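PDB 2WVO: heterokaryon incompatibility protein S from Podospora anserina, which controls heterokaryon incompatibility, triggering a lethal reaction when it meets the prion form of its counterpart from an incompatible cell. Local coordinates for residues C180-L183 / A184-I188; W55-A58 / V59-N62. All coordinates share one frame; numbering follows the deposited sequence. Where two conformers were deposited one is given.

Interaction 1 of 2, residues C180-L183 / A184-I188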
ATOM      1  N   CYS A 180     -14.318   4.164 -23.180  1.00 68.76           N
ATOM      2  CA  CYS A 180     -13.655   5.036 -22.204  1.00 69.17           C
ATOM      3  C   CYS A 180     -13.061   6.304 -22.833  1.00 69.19           C
ATOM      4  O   CYS A 180     -13.111   7.381 -22.229  1.00 68.97           O
ATOM      5  CB  CYS A 180     -12.579   4.278 -21.415  1.00 69.03           C
ATOM      6  SG  CYS A 180     -13.231   3.140 -20.180  1.00 70.31           S
ATOM      7  N   HIS A 181     -12.507   6.183 -24.039  1.00 69.26           N
ATOM      8  CA  HIS A 181     -11.915   7.352 -24.689  1.00 69.60           C
ATOM      9  C   HIS A 181     -12.971   8.365 -25.141  1.00 69.38           C
ATOM     10  O   HIS A 181     -12.764   9.575 -25.020  1.00 69.35           O
ATOM     11  CB  HIS A 181     -10.952   6.980 -25.826  1.00 69.72           C
ATOM     12  CG  HIS A 181      -9.910   8.028 -26.084  1.00 70.94           C
ATOM     13  ND1 HIS A 181      -9.669   8.556 -27.337  1.00 71.48           N
ATOM     14  CD2 HIS A 181      -9.070   8.671 -25.237  1.00 70.95           C
ATOM     15  CE1 HIS A 181      -8.712   9.466 -27.251  1.00 72.55           C
ATOM     16  NE2 HIS A 181      -8.336   9.559 -25.986  1.00 71.83           N
ATOM     17  N   LYS A 182     -14.100   7.858 -25.639  1.00 69.19           N
ATOM     18  CA  LYS A 182     -15.252   8.696 -26.002  1.00 69.10           C
ATOM     19  C   LYS A 182     -15.840   9.407 -24.778  1.00 68.47           C
ATOM     20  O   LYS A 182     -16.207  10.586 -24.848  1.00 68.28           O
ATOM     21  CB  LYS A 182     -16.307   7.860 -26.749  1.00 69.40           C
ATOM     22  CG  LYS A 182     -17.783   8.122 -26.394  1.00 71.28           C
ATOM     23  CD  LYS A 182     -18.310   7.055 -25.427  1.00 74.59           C
ATOM     24  CE  LYS A 182     -19.800   6.740 -25.645  1.00 76.92           C
ATOM     25  NZ  LYS A 182     -20.693   7.322 -24.590  1.00 77.92           N
ATOM     26  N   LEU A 183     -15.914   8.677 -23.664  1.00 67.75           N
ATOM     27  CA  LEU A 183     -16.416   9.198 -22.403  1.00 66.90           C
ATOM     28  C   LEU A 183     -15.537  10.340 -21.904  1.00 66.65           C
ATOM     29  O   LEU A 183     -16.049  11.370 -21.467  1.00 66.19           O
ATOM     30  CB  LEU A 183     -16.481   8.075 -21.367  1.00 66.97           C
ATOM     31  CG  LEU A 183     -17.800   7.447 -20.892  1.00 66.20           C
ATOM     32  CD1 LEU A 183     -18.972   7.732 -21.793  1.00 65.07           C
ATOM     33  CD2 LEU A 183     -17.619   5.964 -20.673  1.00 64.70           C
ATOM     34  N   ALA A 184     -14.218  10.150 -21.995  1.00 66.56           N
ATOM     35  CA  ALA A 184     -13.239  11.186 -21.650  1.00 66.96           C
ATOM     36  C   ALA A 184     -13.418  12.454 -22.489  1.00 67.39           C
ATOM     37  O   ALA A 184     -13.271  13.562 -21.975  1.00 67.34           O
ATOM     38  CB  ALA A 184     -11.822  10.647 -21.788  1.00 66.72           C
ATOM     39  N   GLU A 185     -13.736  12.276 -23.773  1.00 67.88           N
ATOM     40  CA  GLU A 185     -14.053  13.378 -24.682  1.00 68.74           C
ATOM     41  C   GLU A 185     -15.321  14.129 -24.260  1.00 69.05           C
ATOM     42  O   GLU A 185     -15.346  15.358 -24.270  1.00 68.96           O
ATOM     43  CB  GLU A 185     -14.196  12.866 -26.124  1.00 68.63           C
ATOM     44  CG  GLU A 185     -12.878  12.520 -26.818  1.00 69.21           C
ATOM     45  CD  GLU A 185     -13.073  11.962 -28.227  1.00 69.31           C
ATOM     46  OE1 GLU A 185     -12.828  12.707 -29.206  1.00 70.19           O
ATOM     47  OE2 GLU A 185     -13.473  10.782 -28.359  1.00 69.95           O
ATOM     48  N   ASN A 186     -16.365  13.384 -23.896  1.00 69.67           N
ATOM     49  CA  ASN A 186     -17.630  13.965 -23.422  1.00 70.44           C
ATOM     50  C   ASN A 186     -17.514  14.721 -22.096  1.00 70.64           C
ATOM     51  O   ASN A 186     -18.204  15.721 -21.891  1.00 70.64           O
ATOM     52  CB  ASN A 186     -18.716  12.887 -23.296  1.00 70.53           C
ATOM     53  CG  ASN A 186     -19.023  12.205 -24.609  1.00 71.83           C
ATOM     54  OD1 ASN A 186     -19.000  12.830 -25.677  1.00 73.19           O
ATOM     55  ND2 ASN A 186     -19.331  10.912 -24.541  1.00 73.37           N
ATOM     56  N   GLU A 187     -16.652  14.230 -21.201  1.00 71.04           N
ATOM     57  CA  GLU A 187     -16.402  14.852 -19.893  1.00 71.51           C
ATOM     58  C   GLU A 187     -15.931  16.300 -19.993  1.00 72.37           C
ATOM     59  O   GLU A 187     -16.187  17.108 -19.095  1.00 72.55           O
ATOM     60  CB  GLU A 187     -15.343  14.061 -19.118  1.00 71.42           C
ATOM     61  CG  GLU A 187     -15.829  12.740 -18.550  1.00 70.90           C
ATOM     62  CD  GLU A 187     -14.700  11.819 -18.119  1.00 70.81           C
ATOM     63  OE1 GLU A 187     -13.539  12.288 -17.979  1.00 70.12           O
ATOM     64  OE2 GLU A 187     -14.975  10.619 -17.924  1.00 66.92           O
ATOM     65  N   ILE A 188     -15.254  16.610 -21.095  1.00 73.09           N
ATOM     66  CA  ILE A 188     -14.458  17.820 -21.226  1.00 74.04           C
ATOM     67  C   ILE A 188     -15.095  18.869 -22.159  1.00 74.70           C
ATOM     68  O   ILE A 188     -14.569  19.980 -22.305  1.00 74.72           O
ATOM     69  CB  ILE A 188     -13.007  17.434 -21.661  1.00 74.09           C
ATOM     70  CG1 ILE A 188     -11.982  18.012 -20.688  1.00 75.11           C
ATOM     71  CG2 ILE A 188     -12.705  17.774 -23.127  1.00 73.73           C
ATOM     72  CD1 ILE A 188     -10.690  17.212 -20.625  1.00 76.52           C
TER
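L183 and A184 each join one turn of helix 177-187 to the next, through i to i+4 backbone bonds. The O of L183 accepts from the N of E187 at 2.9 Å. The N of A184 donates a hydrogen bond to the O of C180 at 3.0 Å. The methyl of A184 lies against the carbonyls behind it, with CB 3.5 Å from the O of H181. E187 also passes its own chain along the L183 carbonyl, and its CG lies 3.2 Å from the O of L183. The side chain of L183 reaches towards E57 and A58 of helix 38-59, while its CD1 also brushes the amide of N186.

K182 and N186 form the outer pair. Their backbones are bonded, the N of N186 to the O of K182 at 3.0 Å. Their side chains cross obliquely. N186 keeps CG beside its own N (chi1 -61°), which carries the amide back over the K182 chain. There ND2 meets the aliphatic CG of K182 at 3.7 Å. ND2 also comes within 3.2 Å of the O of K182, but the angle is too poor for a hydrogen bond. The lysine chain is bent at several torsions, and its NZ ends 3.8 Å from ND2 of N186.

The two faces of this helix therefore differ in chemistry. Across the contact the bonds are all between backbone atoms, and the outer side chains add close packing and no hydrogen bond to each other. The carboxylate of E187 turns inward and takes its charge partners from other helices, in salt bridges to R54 and R136.

Interaction 2 of 2, residues W55-A58 / V59-N62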
ATOM      1  N   TRP A  55     -14.957   4.173 -15.664  1.00 42.25           N
ATOM      2  CA  TRP A  55     -14.963   2.711 -15.813  1.00 42.53           C
ATOM      3  C   TRP A  55     -16.324   2.077 -15.475  1.00 42.35           C
ATOM      4  O   TRP A  55     -16.803   1.209 -16.202  1.00 42.77           O
ATOM      5  CB  TRP A  55     -13.846   2.054 -14.975  1.00 42.38           C
ATOM      6  CG  TRP A  55     -13.899   0.540 -15.029  1.00 42.23           C
ATOM      7  CD1 TRP A  55     -13.358  -0.266 -15.994  1.00 41.46           C
ATOM      8  CD2 TRP A  55     -14.564  -0.337 -14.104  1.00 41.85           C
ATOM      9  NE1 TRP A  55     -13.618  -1.584 -15.716  1.00 40.74           N
ATOM     10  CE2 TRP A  55     -14.365  -1.658 -14.566  1.00 41.62           C
ATOM     11  CE3 TRP A  55     -15.314  -0.133 -12.933  1.00 42.36           C
ATOM     12  CZ2 TRP A  55     -14.869  -2.768 -13.893  1.00 41.74           C
ATOM     13  CZ3 TRP A  55     -15.818  -1.231 -12.266  1.00 41.72           C
ATOM     14  CH2 TRP A  55     -15.593  -2.538 -12.745  1.00 42.55           C
ATOM     15  N   GLY A  56     -16.931   2.506 -14.371  1.00 42.99           N
ATOM     16  CA  GLY A  56     -18.241   1.996 -13.942  1.00 43.67           C
ATOM     17  C   GLY A  56     -19.313   2.281 -14.979  1.00 44.44           C
ATOM     18  O   GLY A  56     -20.150   1.426 -15.289  1.00 44.13           O
ATOM     19  N   GLU A  57     -19.273   3.497 -15.510  1.00 45.14           N
ATOM     20  CA  GLU A  57     -20.147   3.927 -16.597  1.00 46.17           C
ATOM     21  C   GLU A  57     -19.940   3.070 -17.856  1.00 46.04           C
ATOM     22  O   GLU A  57     -20.903   2.561 -18.424  1.00 46.06           O
ATOM     23  CB  GLU A  57     -19.899   5.423 -16.881  1.00 46.42           C
ATOM     24  CG  GLU A  57     -20.707   6.045 -18.022  1.00 49.40           C
ATOM     25  CD  GLU A  57     -22.176   6.282 -17.676  1.00 53.92           C
ATOM     26  OE1 GLU A  57     -22.593   6.027 -16.513  1.00 55.32           O
ATOM     27  OE2 GLU A  57     -22.918   6.726 -18.583  1.00 54.39           O
ATOM     28  N   ALA A  58     -18.684   2.904 -18.274  1.00 46.10           N
ATOM     29  CA  ALA A  58     -18.349   2.157 -19.494  1.00 46.19           C
ATOM     30  C   ALA A  58     -18.760   0.681 -19.428  1.00 46.06           C
ATOM     31  O   ALA A  58     -19.188   0.094 -20.424  1.00 46.17           O
ATOM     32  CB  ALA A  58     -16.845   2.278 -19.804  1.00 45.88           C
ATOM     33  N   VAL A  59     -18.616   0.098 -18.244  1.00 46.13           N
ATOM     34  CA  VAL A  59     -18.868  -1.321 -18.010  1.00 45.57           C
ATOM     35  C   VAL A  59     -20.342  -1.560 -17.636  1.00 45.41           C
ATOM     36  O   VAL A  59     -20.791  -2.709 -17.544  1.00 45.51           O
ATOM     37  CB  VAL A  59     -17.851  -1.854 -16.929  1.00 46.17           C
ATOM     38  CG1 VAL A  59     -18.364  -1.665 -15.479  1.00 44.73           C
ATOM     39  CG2 VAL A  59     -17.473  -3.272 -17.197  1.00 47.06           C
ATOM     40  N   GLN A  60     -21.093  -0.463 -17.482  1.00 45.17           N
ATOM     41  CA  GLN A  60     -22.495  -0.486 -17.038  0.50 45.41           C
ATOM     42  C   GLN A  60     -22.640  -1.269 -15.735  1.00 45.34           C
ATOM     43  O   GLN A  60     -23.409  -2.224 -15.633  1.00 45.50           O
ATOM     44  CB  GLN A  60     -23.433  -1.009 -18.140  0.50 45.37           C
ATOM     45  CG  GLN A  60     -23.546  -0.095 -19.365  0.50 45.53           C
ATOM     46  CD  GLN A  60     -24.332   1.180 -19.085  0.50 45.86           C
ATOM     47  OE1 GLN A  60     -25.557   1.213 -19.248  0.50 45.67           O
ATOM     48  NE2 GLN A  60     -23.634   2.230 -18.648  0.50 44.03           N
ATOM     49  N   ILE A  61     -21.879  -0.834 -14.737  1.00 45.67           N
ATOM     50  CA  ILE A  61     -21.781  -1.493 -13.420  1.00 45.92           C
ATOM     51  C   ILE A  61     -23.150  -1.817 -12.780  1.00 46.32           C
ATOM     52  O   ILE A  61     -23.327  -2.888 -12.187  1.00 46.90           O
ATOM     53  CB  ILE A  61     -20.831  -0.684 -12.451  1.00 45.56           C
ATOM     54  CG1 ILE A  61     -20.468  -1.477 -11.198  1.00 46.15           C
ATOM     55  CG2 ILE A  61     -21.391   0.700 -12.111  1.00 44.55           C
ATOM     56  CD1 ILE A  61     -19.158  -2.229 -11.277  1.00 44.21           C
ATOM     57  N   ASN A  62     -24.122  -0.925 -12.937  1.00 45.96           N
ATOM     58  CA  ASN A  62     -25.396  -1.105 -12.251  1.00 46.59           C
ATOM     59  C   ASN A  62     -26.404  -1.946 -12.979  1.00 45.98           C
ATOM     60  O   ASN A  62     -27.439  -2.286 -12.426  1.00 46.72           O
ATOM     61  CB  ASN A  62     -25.977   0.237 -11.792  1.00 46.58           C
ATOM     62  CG  ASN A  62     -25.150   0.856 -10.679  1.00 48.78           C
ATOM     63  OD1 ASN A  62     -24.640   1.967 -10.827  1.00 50.48           O
ATOM     64  ND2 ASN A  62     -24.966   0.109  -9.563  1.00 49.91           N
TER
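V59 and W55 meet by a CH-pi contact, one turn apart at the end of helix 38-59. The V59 methyl CG1 stands over one face of the indole, 3.9 Å from the centroid of the W55 six-membered ring and almost straight above it. W55 has CG anti to its N (chi1 176°), which swings the ring forward, towards the C-terminal end of the helix and under V59 CG1. I61 adds a second apolar contact. Its CD1 reaches the same six-membered ring at 3.6 Å from CZ3 of W55, and the two side chains cross at about a right angle.

Backbone bonds close the helix. The N of V59 binds the O of W55 at 2.9 Å, an ordinary helical bond. Q60 then takes positive phi (53°), and the chain turns back in a Schellman motif. The N of I61 gives a nearly straight bond (173°) to the O of G56, 2.9 Å away. The N of Q60 reaches the O of E57 at 3.2 Å, coming from above the carbonyl plane. The side-chain NE2 of Q60 also lies 2.8 Å from the O of E57, in the carbonyl plane. That bond is doubtful, because Q60 has two conformers.

G56 has no side chain, and the CG2 branch of I61 packs 3.9 Å from its CA.

The capped end is held between several parts of the fold. A58 packs on V179, C180 and L183 of helix 177-187. I61 turns to V14, A15 and F18 of helix 14-23. V59 meets F67 and F174 from loops, and W55 touches I176.

How the interactions relate
From the N terminus, interaction 2 comes first, where helix 38-59 ends and the chain turns into the loop leading to helix 75-104. Interaction 1 follows much later, on helix 177-187. Each is a local contact within one continuous stretch, so neither closes a long loop. They lie in series and neither nest nor cross. In space they meet directly: SG of C180 is 3.7 Å from CB of A58, and CD2 of L183 packs on the same methyl and on CG of E57. Helix 177-187 is thus laid against the last turn of helix 38-59. The salt bridge from E187 to R54 joins the same two helices one turn earlier on helix 38-59.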